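Local coordinates for protein N-acetyltransferase (Staphylococcus aureus subsp. aureus, PDB 4M85) that probably transfers an acetyl group from acetyl-CoA to an amine of its substrate, as a GNAT-family N-acetyltransferase, at residues Leu19-Trp24 / Asp38-Ala43; Pro10-Asp15 / Asn67-Cys72. All coordinates share one frame; numbering follows the deposited sequence.

Interaction 1: Leu19-Trp24 / Asp38-Ala43; sequences LVYMVW and DMVLDA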
loop_
_atom_site.group_PDB
_atom_site.type_symbol
_atom_site.label_atom_id
_atom_site.label_comp_id
_atom_site.label_asym_id
_atom_site.label_seq_id
_atom_site.Cartn_x
_atom_site.Cartn_y
_atom_site.Cartn_z
ATOM N N LEU A 19 -0.183 -1.076 9.530
ATOM C CA LEU A 19 0.700 -0.413 8.566
ATOM C C LEU A 19 -0.076 0.526 7.637
ATOM O O LEU A 19 0.315 1.681 7.463
ATOM C CB LEU A 19 1.480 -1.452 7.748
ATOM C CG LEU A 19 2.673 -2.136 8.433
ATOM C CD1 LEU A 19 3.111 -3.400 7.694
ATOM C CD2 LEU A 19 3.871 -1.185 8.596
ATOM N N VAL A 20 -1.168 0.019 7.045
ATOM C CA VAL A 20 -2.007 0.807 6.134
ATOM C C VAL A 20 -2.630 1.960 6.917
ATOM O O VAL A 20 -2.642 3.078 6.463
ATOM C CB VAL A 20 -3.122 -0.069 5.475
ATOM C CG1 VAL A 20 -4.154 0.783 4.725
ATOM C CG2 VAL A 20 -2.503 -1.098 4.532
ATOM N N TYR A 21 -3.137 1.677 8.104
ATOM C CA TYR A 21 -3.704 2.724 8.941
ATOM C C TYR A 21 -2.715 3.886 9.124
ATOM O O TYR A 21 -3.088 5.064 9.020
ATOM C CB TYR A 21 -4.118 2.167 10.313
ATOM C CG TYR A 21 -4.812 3.203 11.140
ATOM C CD1 TYR A 21 -4.124 3.971 12.090
ATOM C CD2 TYR A 21 -6.160 3.447 10.948
ATOM C CE1 TYR A 21 -4.782 4.960 12.822
ATOM C CE2 TYR A 21 -6.822 4.426 11.659
ATOM C CZ TYR A 21 -6.140 5.179 12.593
ATOM O OH TYR A 21 -6.867 6.137 13.278
ATOM N N MET A 22 -1.460 3.561 9.424
ATOM C CA MET A 22 -0.435 4.604 9.635
ATOM C C MET A 22 -0.245 5.444 8.385
ATOM O O MET A 22 -0.135 6.670 8.453
ATOM C CB MET A 22 0.900 3.986 10.050
ATOM C CG MET A 22 1.053 3.792 11.553
ATOM S SD MET A 22 2.293 2.547 11.921
ATOM C CE MET A 22 3.596 2.903 10.709
ATOM N N VAL A 23 -0.222 4.795 7.231
ATOM C CA VAL A 23 -0.071 5.521 5.989
ATOM C C VAL A 23 -1.272 6.448 5.773
ATOM O O VAL A 23 -1.098 7.616 5.409
ATOM C CB VAL A 23 0.109 4.573 4.787
ATOM C CG1 VAL A 23 0.073 5.351 3.476
ATOM C CG2 VAL A 23 1.432 3.831 4.901
ATOM N N TRP A 24 -2.480 5.933 5.979
ATOM C CA TRP A 24 -3.690 6.735 5.748
ATOM C C TRP A 24 -3.784 7.904 6.731
ATOM O O TRP A 24 -4.352 8.942 6.405
ATOM C CB TRP A 24 -4.960 5.876 5.851
ATOM C CG TRP A 24 -5.170 4.886 4.725
ATOM C CD1 TRP A 24 -4.301 4.586 3.697
ATOM C CD2 TRP A 24 -6.318 4.047 4.535
ATOM N NE1 TRP A 24 -4.854 3.626 2.876
ATOM C CE2 TRP A 24 -6.089 3.278 3.369
ATOM C CE3 TRP A 24 -7.531 3.881 5.233
ATOM C CZ2 TRP A 24 -7.016 2.351 2.892
ATOM C CZ3 TRP A 24 -8.460 2.979 4.740
ATOM C CH2 TRP A 24 -8.189 2.219 3.585
ATOM N N ASP A 38 -10.519 2.067 15.964
ATOM C CA ASP A 38 -10.972 0.707 16.151
ATOM C C ASP A 38 -11.754 0.264 14.941
ATOM O O ASP A 38 -11.584 -0.857 14.450
ATOM C CB ASP A 38 -11.887 0.620 17.378
ATOM C CG ASP A 38 -12.106 -0.804 17.841
ATOM O OD1 ASP A 38 -13.226 -1.102 18.295
ATOM O OD2 ASP A 38 -11.163 -1.615 17.755
ATOM N N MET A 39 -12.597 1.175 14.466
ATOM C CA MET A 39 -13.540 0.874 13.420
ATOM C C MET A 39 -12.833 0.840 12.077
ATOM O O MET A 39 -13.111 -0.025 11.267
ATOM C CB MET A 39 -14.641 1.928 13.389
ATOM C CG MET A 39 -15.989 1.408 12.963
ATOM S SD MET A 39 -17.228 2.677 13.305
ATOM C CE MET A 39 -16.925 3.775 11.953
ATOM N N VAL A 40 -11.914 1.781 11.871
ATOM C CA VAL A 40 -11.135 1.857 10.639
ATOM C C VAL A 40 -10.214 0.636 10.501
ATOM O O VAL A 40 -10.091 0.078 9.432
ATOM C CB VAL A 40 -10.334 3.169 10.570
ATOM C CG1 VAL A 40 -9.452 3.221 9.319
ATOM C CG2 VAL A 40 -11.270 4.379 10.601
ATOM N N LEU A 41 -9.592 0.208 11.590
ATOM C CA LEU A 41 -8.734 -0.980 11.567
ATOM C C LEU A 41 -9.515 -2.237 11.212
ATOM O O LEU A 41 -9.122 -2.995 10.318
ATOM C CB LEU A 41 -8.024 -1.168 12.924
ATOM C CG LEU A 41 -6.886 -0.189 13.215
ATOM C CD1 LEU A 41 -6.348 -0.381 14.637
ATOM C CD2 LEU A 41 -5.759 -0.359 12.197
ATOM N N ASP A 42 -10.609 -2.477 11.933
ATOM C CA ASP A 42 -11.514 -3.558 11.582
ATOM C C ASP A 42 -11.857 -3.536 10.082
ATOM O O ASP A 42 -11.858 -4.567 9.418
ATOM C CB ASP A 42 -12.796 -3.469 12.404
ATOM C CG ASP A 42 -13.787 -4.519 12.017
ATOM O OD1 ASP A 42 -13.540 -5.711 12.286
ATOM O OD2 ASP A 42 -14.813 -4.160 11.424
ATOM N N ALA A 43 -12.159 -2.360 9.561
ATOM C CA ALA A 43 -12.501 -2.249 8.145
ATOM C C ALA A 43 -11.346 -2.645 7.210
ATOM O O ALA A 43 -11.573 -3.354 6.216
ATOM C CB ALA A 43 -12.992 -0.864 7.826
#

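Interaction 2: Pro10-Asp15 / Asn67-Cys72; sequences PEDRFD and NKVAGC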
loop_
_atom_site.group_PDB
_atom_site.type_symbol
_atom_site.label_atom_id
_atom_site.label_comp_id
_atom_site.label_asym_id
_atom_site.label_seq_id
_atom_site.Cartn_x
_atom_site.Cartn_y
_atom_site.Cartn_z
ATOM N N PRO A 10 -3.982 -14.662 5.004
ATOM C CA PRO A 10 -5.106 -13.999 5.684
ATOM C C PRO A 10 -4.784 -13.547 7.102
ATOM O O PRO A 10 -5.183 -12.456 7.516
ATOM C CB PRO A 10 -6.175 -15.093 5.690
ATOM C CG PRO A 10 -5.941 -15.817 4.397
ATOM C CD PRO A 10 -4.449 -15.782 4.161
ATOM N N GLU A 11 -4.058 -14.393 7.830
ATOM C CA GLU A 11 -3.681 -14.118 9.223
ATOM C C GLU A 11 -2.687 -12.968 9.395
ATOM O O GLU A 11 -2.471 -12.487 10.523
ATOM C CB GLU A 11 -3.138 -15.377 9.912
ATOM C CG GLU A 11 -2.392 -16.346 8.993
ATOM C CD GLU A 11 -3.348 -17.200 8.160
ATOM O OE1 GLU A 11 -4.354 -17.696 8.727
ATOM O OE2 GLU A 11 -3.123 -17.346 6.946
ATOM N N ASP A 12 -2.080 -12.515 8.301
ATOM C CA ASP A 12 -1.231 -11.327 8.367
ATOM C C ASP A 12 -2.043 -10.036 8.449
ATOM O O ASP A 12 -1.496 -8.981 8.729
ATOM C CB ASP A 12 -0.318 -11.240 7.146
ATOM C CG ASP A 12 0.658 -12.386 7.063
ATOM O OD1 ASP A 12 1.176 -12.855 8.132
ATOM O OD2 ASP A 12 0.933 -12.801 5.917
ATOM N N ARG A 13 -3.341 -10.118 8.224
ATOM C CA ARG A 13 -4.140 -8.909 8.005
ATOM C C ARG A 13 -4.174 -7.905 9.156
ATOM O O ARG A 13 -4.382 -6.715 8.957
ATOM C CB ARG A 13 -5.557 -9.280 7.578
ATOM C CG ARG A 13 -6.431 -9.927 8.632
ATOM C CD ARG A 13 -7.732 -10.339 7.936
ATOM N NE ARG A 13 -8.722 -10.895 8.847
ATOM C CZ ARG A 13 -8.721 -12.145 9.297
ATOM N NH1 ARG A 13 -7.753 -12.997 8.969
ATOM N NH2 ARG A 13 -9.684 -12.542 10.120
ATOM N N PHE A 14 -3.980 -8.379 10.374
ATOM C CA PHE A 14 -4.053 -7.482 11.519
ATOM C C PHE A 14 -2.835 -6.532 11.566
ATOM O O PHE A 14 -2.989 -5.318 11.815
ATOM C CB PHE A 14 -4.300 -8.302 12.791
ATOM C CG PHE A 14 -5.529 -9.158 12.675
ATOM C CD1 PHE A 14 -6.780 -8.606 12.876
ATOM C CD2 PHE A 14 -5.442 -10.471 12.259
ATOM C CE1 PHE A 14 -7.918 -9.363 12.689
ATOM C CE2 PHE A 14 -6.574 -11.238 12.062
ATOM C CZ PHE A 14 -7.813 -10.686 12.285
ATOM N N ASP A 15 -1.654 -7.066 11.272
ATOM C CA ASP A 15 -0.429 -6.252 11.191
ATOM C C ASP A 15 -0.424 -5.368 9.947
ATOM O O ASP A 15 -0.068 -4.188 10.001
ATOM C CB ASP A 15 0.816 -7.147 11.239
ATOM C CG ASP A 15 1.142 -7.644 12.670
ATOM O OD1 ASP A 15 1.011 -6.861 13.634
ATOM O OD2 ASP A 15 1.559 -8.813 12.826
ATOM N N ASN A 67 8.939 -14.413 13.245
ATOM C CA ASN A 67 7.529 -14.798 13.192
ATOM C C ASN A 67 6.522 -13.637 13.197
ATOM O O ASN A 67 5.341 -13.861 13.379
ATOM C CB ASN A 67 7.206 -15.790 14.320
ATOM C CG ASN A 67 8.214 -16.920 14.398
ATOM O OD1 ASN A 67 8.417 -17.639 13.422
ATOM N ND2 ASN A 67 8.865 -17.069 15.549
ATOM N N LYS A 68 6.998 -12.414 12.983
ATOM C CA LYS A 68 6.154 -11.215 12.984
ATOM C C LYS A 68 6.288 -10.460 11.660
ATOM O O LYS A 68 7.397 -10.401 11.108
ATOM C CB LYS A 68 6.585 -10.295 14.124
ATOM C CG LYS A 68 5.991 -10.665 15.476
ATOM C CD LYS A 68 5.782 -9.418 16.345
ATOM C CE LYS A 68 4.837 -9.682 17.518
ATOM N NZ LYS A 68 4.485 -8.423 18.236
ATOM N N VAL A 69 5.187 -9.872 11.172
ATOM C CA VAL A 69 5.215 -9.001 9.980
ATOM C C VAL A 69 5.917 -7.696 10.315
ATOM O O VAL A 69 5.414 -6.904 11.123
ATOM C CB VAL A 69 3.784 -8.700 9.451
ATOM C CG1 VAL A 69 3.787 -7.647 8.334
ATOM C CG2 VAL A 69 3.139 -9.986 8.962
ATOM N N ALA A 70 7.091 -7.493 9.722
ATOM C CA ALA A 70 7.923 -6.293 9.942
ATOM C C ALA A 70 7.548 -5.173 8.984
ATOM O O ALA A 70 7.713 -3.986 9.273
ATOM C CB ALA A 70 9.390 -6.652 9.733
ATOM N N GLY A 71 7.075 -5.564 7.814
ATOM C CA GLY A 71 6.753 -4.615 6.766
ATOM C C GLY A 71 5.998 -5.278 5.645
ATOM O O GLY A 71 5.910 -6.504 5.589
ATOM N N CYS A 72 5.503 -4.462 4.721
ATOM C CA CYS A 72 4.793 -4.987 3.558
ATOM C C CYS A 72 4.839 -4.069 2.370
ATOM O O CYS A 72 5.132 -2.882 2.505
ATOM C CB CYS A 72 3.347 -5.313 3.870
ATOM S SG CYS A 72 2.298 -3.873 4.060
#

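Interaction 1: Leu19-Trp24 / Asp38-Ala43
Val40 meets the phenol ring of Tyr21 at its edge: methyl CG1 lies in the ring plane and sits 3.7 Å from both Tyr21 CD2 and Tyr21 CE2, so it butts against the CD2-CE2 edge. The two side chains cross at about a right angle. Leu41 comes in closer to the root of the same side chain, its CD2 methyl 3.6 Å from Tyr21 CB and 3.8 Å from Tyr21 CG, in an oblique position relative to the ring. Tyr21 can receive both because its CG is anti to the backbone N (chi1 -175°), which carries the ring out from helix 13-26 toward helix 37-49. These are the two longer helices between the first and second strands of the GNAT fold, and apolar carbon contacts join them here, with the CA atoms of Tyr21 and Leu41 6.8 Å apart. Val32 of the short helix 30-34 and Lys37 at the start of helix 37-49 also touch Tyr21. Within helix 13-26, the CG1 methyl of Val20 lies over the rim of one face of the indole of Trp24, one turn on, 3.4 Å above its plane, and both residues touch Ile44 on helix 37-49.

Interaction 2: Pro10-Asp15 / Asn67-Cys72
Asp12 OD2 is gripped twice, by a salt bridge from Arg6 NH1 and a hydrogen bond from the backbone N of Arg9, while the same side chain presses on Val69 across the contact. In this GNAT fold the 3-10 turn 10-12 leads from the first strand into helix 13-26, which here lies against the start of strand 68-77. Asp12 OD1, itself hydrogen-bonded elsewhere, lies 3.6 Å from the CG2 methyl of Val69, and the two side chains lie aslant.

Asp15 makes the second touch. Its CB lies 3.8 Å from Val69 CB, the two side chains sliding past each other in opposite directions. With CG1 anti to its backbone N (chi1 172°), Val69 points CG2 at Asp12, while its CB meets Asp15. The buried Val69 N has no hydrogen-bond partner in the model; Asp15 OD2, at 4.1 Å, is too far away to provide one. Just beyond, Ala70 and Gly71 both face Tyr63 in a classic beta bulge.

The turn carrying Asp12 is braced from within. Pro10 O accepts from Arg13 N at 3.1 Å and, on the opposite face of the carbonyl plane, from Arg13 NH1 at 3.0 Å. The latter bond is fairly straight (163° at the hydrogen) yet rises steeply from that plane, and Phe14 CZ lies 3.3 Å above one face of the Arg13 guanidinium, toward its rim.

Helix 13-26 is shared by both contacts, whose centres lie 14 Å apart. Interaction 2 fixes the approach to the helix and its first turn against strand 68-77, the third strand in the order across the mixed sheet; interaction 1, farther along, joins its middle to helix 37-49. In sequence, interaction 1 is nested inside the loop that interaction 2 closes, which holds the helices and strand 60-65. The two sites touch directly where Leu19 CD1 meets Cys72 SG at 3.8 Å. Helix 13-26 thus contacts both the sheet and helix 37-49, linking the helical part to the GNAT sheet.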